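Local structure of Iron(III) ABC transporter, periplasmic iron-compound-binding protein (Vibrio cholerae, 5GGY) at residues 68-73 against 95-100; 145-150 against 266-271; 168-173 against 229-234; 118-123 against 259-264; 195-198 against 204-207. The protein probably captures ferric siderophores such as Desferal in the periplasm and delivers them to an ABC transporter for iron uptake. One frame throughout, in Å; residues are numbered along the deposited sequence.

Interactions 2 and 4 are the buried contacts and share helix 262-276: the approach to it meets helix 112-126 in interaction 4, and its middle meets the long helix 130-154 in interaction 2. Interaction 4 joins a phenylalanine, an alanine and a methionine; in interaction 2 a leucine meets an alanine and the CG of a glutamate whose carboxylate pairs with an arginine. Interactions 1 and 3 are partly buried and set a loop or turn against a short helix, through one isoleucine and one proline respectively. Interaction 5 lies on the surface, where a glutamine rests on a valine and a lysine. It shares a sheet with interaction 3, whereas interaction 1 stands apart, among other strands.

Interaction 1. Residues 68-73 against 95-100; sequences PNLEKI and GRIAPV
The backbones approach most closely at Ile-73 and Ile-97, whose CA atoms are 8.0 Å apart, and the contact is made by the side chain of Ile-97, which reaches from the loop after helix 91-95 to both a main-chain oxygen and side chains in the first turn of helix 70-75. Its CG1 branch is anti to its own carbonyl carbon (chi1 -56°) and extends outward, so that the terminal CD1 does the touching. That methyl lies 3.7 Å from Leu-70 O and 3.9 Å from Leu-70 CD2, the two side chains crossing obliquely. A looser approach, 4.5 Å, joins Ile-97 CD1 to Ile-73 CG2. A long branched residue suits the loop because it can span the gap to the helix. Leu-70 also rests on Thr-93 and Leu-94 of helix 91-95, and Ile-73 on Ile-81 of strand 80-83, so the contact continues the apolar layer beside the parallel strands. Asn-69 is the N-cap: its OD1 accepts a weak bond from Glu-71 N, a role suited to a short polar side chain. Across the contact itself no hydrogen bond forms. Van der Waals contact with partial exclusion of water, including a methyl beside the Leu-70 carbonyl, therefore holds loop to helix with little directional restraint.

Interaction 2. Residues 145-150 against 266-271; sequences SELKAS and YSAEAI
No ring takes part here; the flat group that matters is the peptide joining Ala-268 to Glu-269, and Leu-147 CD1 sits over one of its faces. The methyl is 3.5 Å from Ala-268 C and 3.6 Å from Glu-269 N, almost straight above the plane. Two aliphatic atoms flank it: Ala-268 CB at 3.7 Å from Leu-147 CD1, and Glu-269 CG at the same 3.7 Å from that methyl. Leu-147 CG is anti to the carbonyl carbon (chi1 -59°), which directs the branched end at the opposing helix. A small alanine suits the interface because it exposes its peptide to the leucine, and the CA atoms of Leu-147 and Glu-269 come within 6.9 Å. The flat carboxylate of Glu-269 is turned to other work: its OE2 forms a salt bridge with Arg-143, which also pairs with Glu-146. One arginine thus probably offsets the repulsion of two acids at the margin of the apolar contact. Leu-147 further touches Leu-189, and Ala-268 touches Val-185 of helix 181-188. The arrangement is close helix packing against helix 130-154, consistent with the single long helix that links the two lobes in FhuD-type binding proteins.

Interaction 3. Residues 168-173 against 229-234; sequences ANPTSV and EKKVQK
Apolar contact carries this interface, and Pro-170 is at its centre. Val-232 CG2 lies 3.7 Å from Pro-170 CA and 3.9 Å from Pro-170 CB, reaching the side of the residue where ring and backbone meet. The rotation of Val-232 (chi1 169°) sets CG2 beside its backbone N, where it meets the proline. Farther out, the extended chain of Lys-231 crosses the ring at a slant, its CD 4.1 Å from Pro-170 CG, so the lysine contributes its methylenes. No hydrogen bond crosses the contact; those that shape the turn presenting the proline centre on Asn-169. Its OD1 accepts from Thr-171 N at 2.7 Å, forming an Asx turn, and from Thr-171 OG1 at 2.8 Å; two donors thus grip one oxygen. Asn-169 to Ser-172 is also a type I beta turn, in which a proline with its fixed phi fits the second position, and Ala-168 and Asn-169 form a classic beta bulge opposite Ser-172. The turn joins strands 161-167 and 172-176. Val-232 packs on Phe-167 of the former, so helix 229-234 lies against this end of the sheet, while Val-173 bonds through its backbone to Lys-207 of strand 204-208.

Interaction 4. Residues 118-123 against 259-264; sequences SHFKTL and GGAMSL
Phe-120 leans on Ala-261 with the root of its ring rather than its far end. Ala-261 CB is 3.6 Å from Phe-120 CB and equally close to Phe-120 CG. The two ortho carbons, CD1 and CD2, lie slightly farther from the methyl. The approach to the ring is oblique. Because Phe-120 CG stands anti to the backbone N (chi1 -176°), the ring reaches on past the alanine toward Met-262, whose CE comes within 4.5 Å of Phe-120 CE2. Met-262 sets out to one side, but its flexible chain brings CE nearer the ring. A small alanine lets the chains approach, with the CA atoms of Phe-120 and Ala-261 only 6.2 Å apart. Phe-120 also packs on Ala-133 of helix 130-154 and on Leu-33. Two backbone N-H groups in the approach to helix 262-276 find partners on helix 24-32, Gly-260 N bonding to Glu-28 and Ala-261 N to Gln-29, while Gly-260 O accepts from Ser-263 OG. The contact itself is wholly apolar and buried, its cohesion resting on shape and on exclusion of water, with side chains of helix 24-32 fixing the neighbouring backbone.

Interaction 5. Residues 195-198 against 204-207; sequences LPQP and IVQK
Gln-197 meets Val-205 with the length of its side chain, crossing it at about a right angle. Its conformation explains how: CG lies beside the backbone N and anti to the carbonyl carbon (chi1 -61°), and the chain then bends at chi2 (-69°) and folds the amide back over the strand. Gln-197 OE1 is 3.6 Å from Val-205 CG1, and Gln-197 CG and CD each stand 3.9 Å from the same methyl. That branch of Val-205 projects between its own backbone N and carbonyl carbon, with CG2 anti to the N. Lys-207, two residues along the strand and hence on the same face, is bent in a similar fashion (chi2 -63°), and its CE passes 4.0 Å from Gln-197 OE1. At the other end of the amide, Gln-197 NE2 makes a weak bond of 3.5 Å to Leu-195 O. Both Gln-197 and Lys-207 also rest on Leu-175 of strand 172-176, the neighbour of strand 204-208. Glutamine suits this surface loop, since its methylenes and carbonyl oxygen lie against the valine methyl while NE2 turns to Leu-195 O. Nothing across the contact is a hydrogen bond, so the amide is held mainly by van der Waals contact, and the weak bond to Leu-195 O probably adds a modest restraint to the packing.

Interaction 1. Residues 68-73 against 95-100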
# COMPACT_ATOMS: atom_id res chain seq x y z
N PRO A 68 -0.74 12.86 30.88
CA PRO A 68 0.01 11.67 31.32
C PRO A 68 0.83 11.89 32.59
O PRO A 68 1.25 13.01 32.88
CB PRO A 68 0.92 11.39 30.13
CG PRO A 68 1.18 12.72 29.55
CD PRO A 68 -0.10 13.51 29.72
N ASN A 69 1.05 10.81 33.33
CA ASN A 69 1.84 10.87 34.56
C ASN A 69 3.34 10.84 34.25
O ASN A 69 3.92 9.77 34.04
CB ASN A 69 1.46 9.71 35.49
CG ASN A 69 2.17 9.78 36.83
OD1 ASN A 69 2.81 10.78 37.16
ND2 ASN A 69 2.04 8.72 37.61
N LEU A 70 3.95 12.02 34.24
CA LEU A 70 5.35 12.17 33.89
C LEU A 70 6.28 11.42 34.84
O LEU A 70 7.32 10.89 34.42
CB LEU A 70 5.73 13.66 33.88
CG LEU A 70 5.18 14.51 32.73
CD1 LEU A 70 5.46 15.98 32.98
CD2 LEU A 70 5.79 14.07 31.40
N GLU A 71 5.92 11.37 36.11
CA GLU A 71 6.73 10.70 37.12
C GLU A 71 6.79 9.19 36.87
O GLU A 71 7.84 8.57 37.03
CB GLU A 71 6.20 10.98 38.52
CG GLU A 71 6.59 12.34 39.08
CD GLU A 71 5.97 13.49 38.32
OE1 GLU A 71 4.84 13.33 37.81
OE2 GLU A 71 6.62 14.55 38.22
N LYS A 72 5.66 8.62 36.47
CA LYS A 72 5.60 7.19 36.18
C LYS A 72 6.35 6.88 34.89
O LYS A 72 7.00 5.84 34.78
CB LYS A 72 4.15 6.71 36.08
CG LYS A 72 3.99 5.21 36.12
CD LYS A 72 2.53 4.82 36.28
CE LYS A 72 2.37 3.32 36.47
NZ LYS A 72 0.94 2.96 36.67
N ILE A 73 6.25 7.78 33.92
CA ILE A 73 6.98 7.64 32.66
C ILE A 73 8.48 7.62 32.92
O ILE A 73 9.20 6.76 32.40
CB ILE A 73 6.64 8.78 31.68
CG1 ILE A 73 5.15 8.77 31.32
CG2 ILE A 73 7.48 8.67 30.41
CD1 ILE A 73 4.72 9.91 30.42
N GLY A 95 10.88 15.52 26.55
CA GLY A 95 12.25 15.41 26.07
C GLY A 95 13.28 15.41 27.19
O GLY A 95 14.38 14.90 27.03
N ARG A 96 12.91 16.00 28.33
CA ARG A 96 13.79 16.04 29.49
C ARG A 96 13.94 14.66 30.12
O ARG A 96 14.91 14.39 30.82
CB ARG A 96 13.27 17.04 30.52
CG ARG A 96 13.25 18.49 30.05
CD ARG A 96 12.68 19.40 31.12
NE ARG A 96 12.82 20.81 30.77
CZ ARG A 96 13.87 21.56 31.12
NH1 ARG A 96 14.86 21.04 31.82
NH2 ARG A 96 13.91 22.84 30.76
N ILE A 97 12.96 13.80 29.85
CA ILE A 97 12.97 12.44 30.39
C ILE A 97 13.70 11.49 29.46
O ILE A 97 14.58 10.74 29.87
CB ILE A 97 11.53 11.93 30.62
CG1 ILE A 97 10.77 12.88 31.54
CG2 ILE A 97 11.55 10.52 31.20
CD1 ILE A 97 9.33 12.48 31.80
N ALA A 98 13.31 11.52 28.19
CA ALA A 98 13.90 10.66 27.17
C ALA A 98 13.67 11.29 25.80
O ALA A 98 12.78 12.12 25.64
CB ALA A 98 13.32 9.25 27.24
N PRO A 99 14.49 10.91 24.79
CA PRO A 99 14.27 11.39 23.43
C PRO A 99 12.84 11.15 22.95
O PRO A 99 12.28 10.09 23.20
CB PRO A 99 15.27 10.57 22.61
CG PRO A 99 16.39 10.33 23.56
CD PRO A 99 15.74 10.14 24.91
N VAL A 100 12.27 12.14 22.27
CA VAL A 100 10.87 12.07 21.85
C VAL A 100 10.71 11.99 20.34
O VAL A 100 11.25 12.82 19.60
CB VAL A 100 10.07 13.28 22.36
CG1 VAL A 100 8.62 13.20 21.89
CG2 VAL A 100 10.12 13.36 23.88

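Interaction 2. Residues 145-150 against 266-271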
# COMPACT_ATOMS: atom_id res chain seq x y z
N SER A 145 -9.08 -6.07 -1.21
CA SER A 145 -9.61 -6.62 -2.46
C SER A 145 -10.59 -7.75 -2.19
O SER A 145 -11.61 -7.86 -2.87
CB SER A 145 -8.48 -7.11 -3.36
OG SER A 145 -7.59 -6.06 -3.69
N GLU A 146 -10.28 -8.59 -1.21
CA GLU A 146 -11.15 -9.70 -0.84
C GLU A 146 -12.50 -9.18 -0.35
O GLU A 146 -13.55 -9.67 -0.76
CB GLU A 146 -10.50 -10.57 0.24
CG GLU A 146 -9.15 -11.15 -0.14
CD GLU A 146 -8.52 -11.93 0.99
OE1 GLU A 146 -9.17 -12.09 2.04
OE2 GLU A 146 -7.36 -12.38 0.84
N LEU A 147 -12.46 -8.19 0.54
CA LEU A 147 -13.67 -7.62 1.11
C LEU A 147 -14.49 -6.88 0.05
O LEU A 147 -15.72 -6.93 0.07
CB LEU A 147 -13.32 -6.67 2.25
CG LEU A 147 -12.54 -7.28 3.42
CD1 LEU A 147 -12.14 -6.19 4.40
CD2 LEU A 147 -13.36 -8.36 4.11
N LYS A 148 -13.79 -6.20 -0.85
CA LYS A 148 -14.45 -5.50 -1.95
C LYS A 148 -15.21 -6.47 -2.84
O LYS A 148 -16.33 -6.18 -3.26
CB LYS A 148 -13.42 -4.72 -2.77
CG LYS A 148 -14.02 -4.05 -4.00
CD LYS A 148 -13.05 -3.08 -4.66
CE LYS A 148 -13.70 -2.43 -5.88
NZ LYS A 148 -12.86 -1.35 -6.47
N ALA A 149 -14.60 -7.62 -3.10
CA ALA A 149 -15.22 -8.66 -3.92
C ALA A 149 -16.44 -9.25 -3.21
O ALA A 149 -17.44 -9.57 -3.85
CB ALA A 149 -14.21 -9.75 -4.23
N SER A 150 -16.33 -9.39 -1.90
CA SER A 150 -17.42 -9.92 -1.08
C SER A 150 -18.63 -8.99 -1.13
O SER A 150 -19.78 -9.45 -1.06
CB SER A 150 -16.96 -10.11 0.36
OG SER A 150 -15.86 -11.00 0.44
N TYR A 266 -8.76 -3.31 9.98
CA TYR A 266 -9.81 -3.67 10.93
C TYR A 266 -11.12 -2.97 10.59
O TYR A 266 -12.19 -3.58 10.63
CB TYR A 266 -9.39 -3.32 12.36
CG TYR A 266 -8.11 -4.00 12.80
CD1 TYR A 266 -7.17 -3.33 13.58
CD2 TYR A 266 -7.85 -5.32 12.46
CE1 TYR A 266 -6.01 -3.95 13.99
CE2 TYR A 266 -6.68 -5.95 12.87
CZ TYR A 266 -5.77 -5.26 13.63
OH TYR A 266 -4.61 -5.88 14.04
N SER A 267 -11.02 -1.68 10.27
CA SER A 267 -12.19 -0.91 9.87
C SER A 267 -12.85 -1.52 8.64
O SER A 267 -14.07 -1.68 8.58
CB SER A 267 -11.81 0.55 9.58
OG SER A 267 -11.27 1.19 10.73
N ALA A 268 -12.02 -1.88 7.66
CA ALA A 268 -12.51 -2.46 6.41
C ALA A 268 -13.28 -3.75 6.63
O ALA A 268 -14.31 -3.97 6.01
CB ALA A 268 -11.34 -2.70 5.46
N GLU A 269 -12.78 -4.59 7.53
CA GLU A 269 -13.41 -5.87 7.83
C GLU A 269 -14.70 -5.69 8.63
O GLU A 269 -15.70 -6.36 8.38
CB GLU A 269 -12.44 -6.78 8.60
CG GLU A 269 -11.21 -7.18 7.79
CD GLU A 269 -10.31 -8.14 8.54
OE1 GLU A 269 -10.20 -8.01 9.78
OE2 GLU A 269 -9.71 -9.03 7.89
N ALA A 270 -14.67 -4.77 9.60
CA ALA A 270 -15.83 -4.52 10.45
C ALA A 270 -16.94 -3.84 9.67
O ALA A 270 -18.11 -4.17 9.82
CB ALA A 270 -15.42 -3.67 11.64
N ILE A 271 -16.56 -2.88 8.82
CA ILE A 271 -17.51 -2.19 7.97
C ILE A 271 -18.14 -3.15 6.96
O ILE A 271 -19.36 -3.15 6.77
CB ILE A 271 -16.84 -1.01 7.22
CG1 ILE A 271 -16.62 0.16 8.18
CG2 ILE A 271 -17.67 -0.58 6.03
CD1 ILE A 271 -15.87 1.33 7.57

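Interaction 3. Residues 168-173 against 229-234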
# COMPACT_ATOMS: atom_id res chain seq x y z
N ALA A 168 -22.32 11.81 18.79
CA ALA A 168 -21.86 12.75 19.81
C ALA A 168 -22.81 12.66 20.99
O ALA A 168 -22.41 12.66 22.15
CB ALA A 168 -21.81 14.16 19.27
N ASN A 169 -24.09 12.56 20.66
CA ASN A 169 -25.16 12.35 21.62
C ASN A 169 -26.37 11.89 20.81
O ASN A 169 -26.28 11.78 19.59
CB ASN A 169 -25.43 13.62 22.43
CG ASN A 169 -25.85 14.79 21.57
OD1 ASN A 169 -26.97 14.83 21.06
ND2 ASN A 169 -24.96 15.77 21.43
N PRO A 170 -27.50 11.60 21.48
CA PRO A 170 -28.65 11.11 20.71
C PRO A 170 -29.18 12.08 19.64
O PRO A 170 -29.97 11.65 18.82
CB PRO A 170 -29.70 10.87 21.79
CG PRO A 170 -28.90 10.51 22.98
CD PRO A 170 -27.69 11.38 22.92
N THR A 171 -28.75 13.34 19.65
CA THR A 171 -29.22 14.28 18.65
C THR A 171 -28.11 14.93 17.83
O THR A 171 -28.37 15.74 16.95
CB THR A 171 -30.09 15.39 19.29
OG1 THR A 171 -29.38 16.01 20.37
CG2 THR A 171 -31.39 14.81 19.80
N SER A 172 -26.86 14.56 18.11
CA SER A 172 -25.72 15.11 17.37
C SER A 172 -24.86 13.98 16.82
O SER A 172 -24.78 12.91 17.40
CB SER A 172 -24.88 16.02 18.26
OG SER A 172 -24.10 16.91 17.49
N VAL A 173 -24.21 14.23 15.69
CA VAL A 173 -23.46 13.19 14.98
C VAL A 173 -22.11 13.69 14.46
O VAL A 173 -21.99 14.82 14.02
CB VAL A 173 -24.31 12.63 13.81
CG1 VAL A 173 -23.47 12.38 12.57
CG2 VAL A 173 -25.04 11.37 14.24
N GLU A 229 -27.30 3.90 22.49
CA GLU A 229 -27.71 3.37 21.20
C GLU A 229 -29.20 3.02 21.19
O GLU A 229 -29.91 3.35 20.24
CB GLU A 229 -26.89 2.13 20.83
CG GLU A 229 -27.18 1.60 19.43
CD GLU A 229 -26.82 0.13 19.28
OE1 GLU A 229 -26.88 -0.61 20.29
OE2 GLU A 229 -26.47 -0.29 18.15
N LYS A 230 -29.64 2.35 22.24
CA LYS A 230 -31.04 1.95 22.39
C LYS A 230 -31.96 3.16 22.38
O LYS A 230 -33.02 3.13 21.76
CB LYS A 230 -31.22 1.17 23.69
CG LYS A 230 -32.66 0.80 24.03
CD LYS A 230 -33.04 1.31 25.41
CE LYS A 230 -34.33 0.67 25.89
NZ LYS A 230 -35.15 1.61 26.71
N LYS A 231 -31.53 4.23 23.05
CA LYS A 231 -32.32 5.45 23.13
C LYS A 231 -32.51 6.07 21.75
O LYS A 231 -33.60 6.55 21.42
CB LYS A 231 -31.67 6.46 24.07
CG LYS A 231 -32.46 7.75 24.18
CD LYS A 231 -31.84 8.72 25.19
CE LYS A 231 -32.75 9.91 25.38
NZ LYS A 231 -32.06 11.10 25.94
N VAL A 232 -31.46 6.07 20.94
CA VAL A 232 -31.53 6.61 19.59
C VAL A 232 -32.52 5.83 18.74
O VAL A 232 -33.37 6.41 18.07
CB VAL A 232 -30.15 6.62 18.91
CG1 VAL A 232 -30.28 6.93 17.43
CG2 VAL A 232 -29.24 7.63 19.59
N GLN A 233 -32.42 4.50 18.78
CA GLN A 233 -33.23 3.63 17.94
C GLN A 233 -34.74 3.80 18.14
O GLN A 233 -35.52 3.56 17.22
CB GLN A 233 -32.85 2.17 18.18
CG GLN A 233 -31.48 1.81 17.62
CD GLN A 233 -31.08 0.39 17.95
OE1 GLN A 233 -30.64 0.10 19.06
NE2 GLN A 233 -31.23 -0.51 16.98
N LYS A 234 -35.14 4.22 19.34
CA LYS A 234 -36.56 4.40 19.65
C LYS A 234 -37.05 5.81 19.34
O LYS A 234 -38.24 6.05 19.21
CB LYS A 234 -36.83 4.10 21.12
CG LYS A 234 -36.17 2.85 21.64
CD LYS A 234 -36.25 2.83 23.15
CE LYS A 234 -35.65 4.09 23.74
NZ LYS A 234 -35.75 4.11 25.22

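Interaction 4. Residues 118-123 against 259-264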
# COMPACT_ATOMS: atom_id res chain seq x y z
N SER A 118 2.34 6.02 6.54
CA SER A 118 3.68 6.57 6.48
C SER A 118 4.38 6.47 7.84
O SER A 118 5.56 6.13 7.92
CB SER A 118 3.65 8.03 6.01
OG SER A 118 4.97 8.54 5.88
N HIS A 119 3.63 6.76 8.91
CA HIS A 119 4.17 6.66 10.26
C HIS A 119 4.52 5.22 10.60
O HIS A 119 5.51 4.95 11.28
CB HIS A 119 3.18 7.23 11.28
CG HIS A 119 3.09 8.72 11.26
ND1 HIS A 119 3.87 9.51 10.45
CD2 HIS A 119 2.30 9.57 11.97
CE1 HIS A 119 3.57 10.78 10.64
NE2 HIS A 119 2.62 10.85 11.56
N PHE A 120 3.68 4.30 10.14
CA PHE A 120 3.88 2.87 10.37
C PHE A 120 5.20 2.41 9.77
O PHE A 120 5.91 1.59 10.35
CB PHE A 120 2.71 2.08 9.77
CG PHE A 120 2.77 0.61 10.03
CD1 PHE A 120 2.62 0.10 11.31
CD2 PHE A 120 2.92 -0.28 8.98
CE1 PHE A 120 2.66 -1.26 11.54
CE2 PHE A 120 2.95 -1.64 9.20
CZ PHE A 120 2.82 -2.14 10.48
N LYS A 121 5.54 2.97 8.61
CA LYS A 121 6.78 2.63 7.93
C LYS A 121 8.00 3.22 8.63
O LYS A 121 8.99 2.53 8.86
CB LYS A 121 6.74 3.10 6.49
CG LYS A 121 5.70 2.41 5.64
CD LYS A 121 5.61 3.06 4.29
CE LYS A 121 4.72 2.26 3.36
NZ LYS A 121 4.58 2.98 2.07
N THR A 122 7.92 4.51 8.96
CA THR A 122 9.02 5.21 9.62
C THR A 122 9.36 4.58 10.96
O THR A 122 10.53 4.45 11.32
CB THR A 122 8.69 6.70 9.82
OG1 THR A 122 7.46 6.82 10.53
CG2 THR A 122 8.58 7.41 8.48
N LEU A 123 8.33 4.20 11.71
CA LEU A 123 8.52 3.52 12.99
C LEU A 123 9.19 2.17 12.78
O LEU A 123 10.03 1.75 13.59
CB LEU A 123 7.19 3.36 13.72
CG LEU A 123 6.57 4.63 14.31
CD1 LEU A 123 5.18 4.35 14.84
CD2 LEU A 123 7.47 5.17 15.42
N GLY A 259 -6.77 5.65 14.51
CA GLY A 259 -5.67 4.76 14.81
C GLY A 259 -4.56 4.77 13.77
O GLY A 259 -4.35 5.76 13.07
N GLY A 260 -3.84 3.65 13.68
CA GLY A 260 -2.70 3.54 12.78
C GLY A 260 -3.01 2.83 11.48
O GLY A 260 -4.15 2.83 11.01
N ALA A 261 -1.98 2.23 10.89
CA ALA A 261 -2.09 1.58 9.59
C ALA A 261 -3.03 0.39 9.60
O ALA A 261 -3.83 0.21 8.68
CB ALA A 261 -0.71 1.15 9.10
N MET A 262 -2.94 -0.44 10.63
CA MET A 262 -3.71 -1.68 10.67
C MET A 262 -5.16 -1.44 11.09
O MET A 262 -6.01 -2.32 10.92
CB MET A 262 -3.04 -2.69 11.61
CG MET A 262 -1.74 -3.27 11.07
SD MET A 262 -1.92 -4.13 9.49
CE MET A 262 -1.23 -2.92 8.36
N SER A 263 -5.44 -0.26 11.63
CA SER A 263 -6.81 0.12 11.95
C SER A 263 -7.62 0.27 10.66
O SER A 263 -8.85 0.17 10.68
CB SER A 263 -6.85 1.43 12.74
OG SER A 263 -6.51 2.53 11.92
N LEU A 264 -6.92 0.51 9.56
CA LEU A 264 -7.55 0.58 8.25
C LEU A 264 -8.07 -0.79 7.83
O LEU A 264 -9.15 -0.91 7.26
CB LEU A 264 -6.56 1.12 7.21
CG LEU A 264 -5.88 2.45 7.54
CD1 LEU A 264 -4.81 2.78 6.52
CD2 LEU A 264 -6.91 3.57 7.64

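Interaction 5. Residues 195-198 against 204-207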
# COMPACT_ATOMS: atom_id res chain seq x y z
N LEU A 195 -22.88 11.02 1.98
CA LEU A 195 -22.91 12.39 2.45
C LEU A 195 -21.49 12.93 2.60
O LEU A 195 -21.00 13.09 3.72
CB LEU A 195 -23.67 12.49 3.77
CG LEU A 195 -24.45 13.78 4.04
CD1 LEU A 195 -25.47 14.03 2.94
CD2 LEU A 195 -25.13 13.70 5.40
N PRO A 196 -20.83 13.23 1.47
CA PRO A 196 -19.42 13.65 1.44
C PRO A 196 -19.18 14.94 2.21
O PRO A 196 -20.00 15.86 2.17
CB PRO A 196 -19.15 13.85 -0.06
CG PRO A 196 -20.49 14.09 -0.67
CD PRO A 196 -21.44 13.25 0.13
N GLN A 197 -18.05 15.00 2.91
CA GLN A 197 -17.73 16.14 3.77
C GLN A 197 -16.33 16.68 3.52
O GLN A 197 -15.40 15.92 3.25
CB GLN A 197 -17.88 15.75 5.24
CG GLN A 197 -19.28 15.30 5.63
CD GLN A 197 -20.29 16.44 5.61
OE1 GLN A 197 -19.95 17.59 5.85
NE2 GLN A 197 -21.55 16.11 5.31
N PRO A 198 -16.17 18.01 3.62
CA PRO A 198 -14.86 18.66 3.49
C PRO A 198 -13.91 18.22 4.60
O PRO A 198 -14.37 17.85 5.67
CB PRO A 198 -15.19 20.15 3.61
CG PRO A 198 -16.49 20.20 4.33
CD PRO A 198 -17.24 18.99 3.87
N ILE A 204 -13.50 14.58 11.16
CA ILE A 204 -14.89 14.60 11.61
C ILE A 204 -15.51 15.99 11.57
O ILE A 204 -14.85 16.99 11.83
CB ILE A 204 -15.03 14.04 13.04
CG1 ILE A 204 -14.10 14.77 14.00
CG2 ILE A 204 -14.77 12.55 13.07
CD1 ILE A 204 -14.34 14.45 15.45
N VAL A 205 -16.80 16.04 11.26
CA VAL A 205 -17.57 17.27 11.38
C VAL A 205 -18.86 16.95 12.13
O VAL A 205 -19.47 15.90 11.92
CB VAL A 205 -17.87 17.92 10.01
CG1 VAL A 205 -18.72 17.00 9.13
CG2 VAL A 205 -18.55 19.27 10.19
N GLN A 206 -19.27 17.85 13.01
CA GLN A 206 -20.44 17.60 13.85
C GLN A 206 -21.72 18.09 13.20
O GLN A 206 -21.81 19.24 12.75
CB GLN A 206 -20.26 18.24 15.22
CG GLN A 206 -21.32 17.82 16.23
CD GLN A 206 -21.03 18.31 17.63
OE1 GLN A 206 -19.97 18.87 17.89
NE2 GLN A 206 -21.97 18.08 18.54
N LYS A 207 -22.71 17.21 13.14
CA LYS A 207 -24.00 17.52 12.53
C LYS A 207 -25.16 17.20 13.46
O LYS A 207 -25.07 16.31 14.31
CB LYS A 207 -24.18 16.75 11.22
CG LYS A 207 -23.21 17.14 10.12
CD LYS A 207 -23.40 18.59 9.71
CE LYS A 207 -22.51 18.96 8.54
NZ LYS A 207 -22.64 20.40 8.19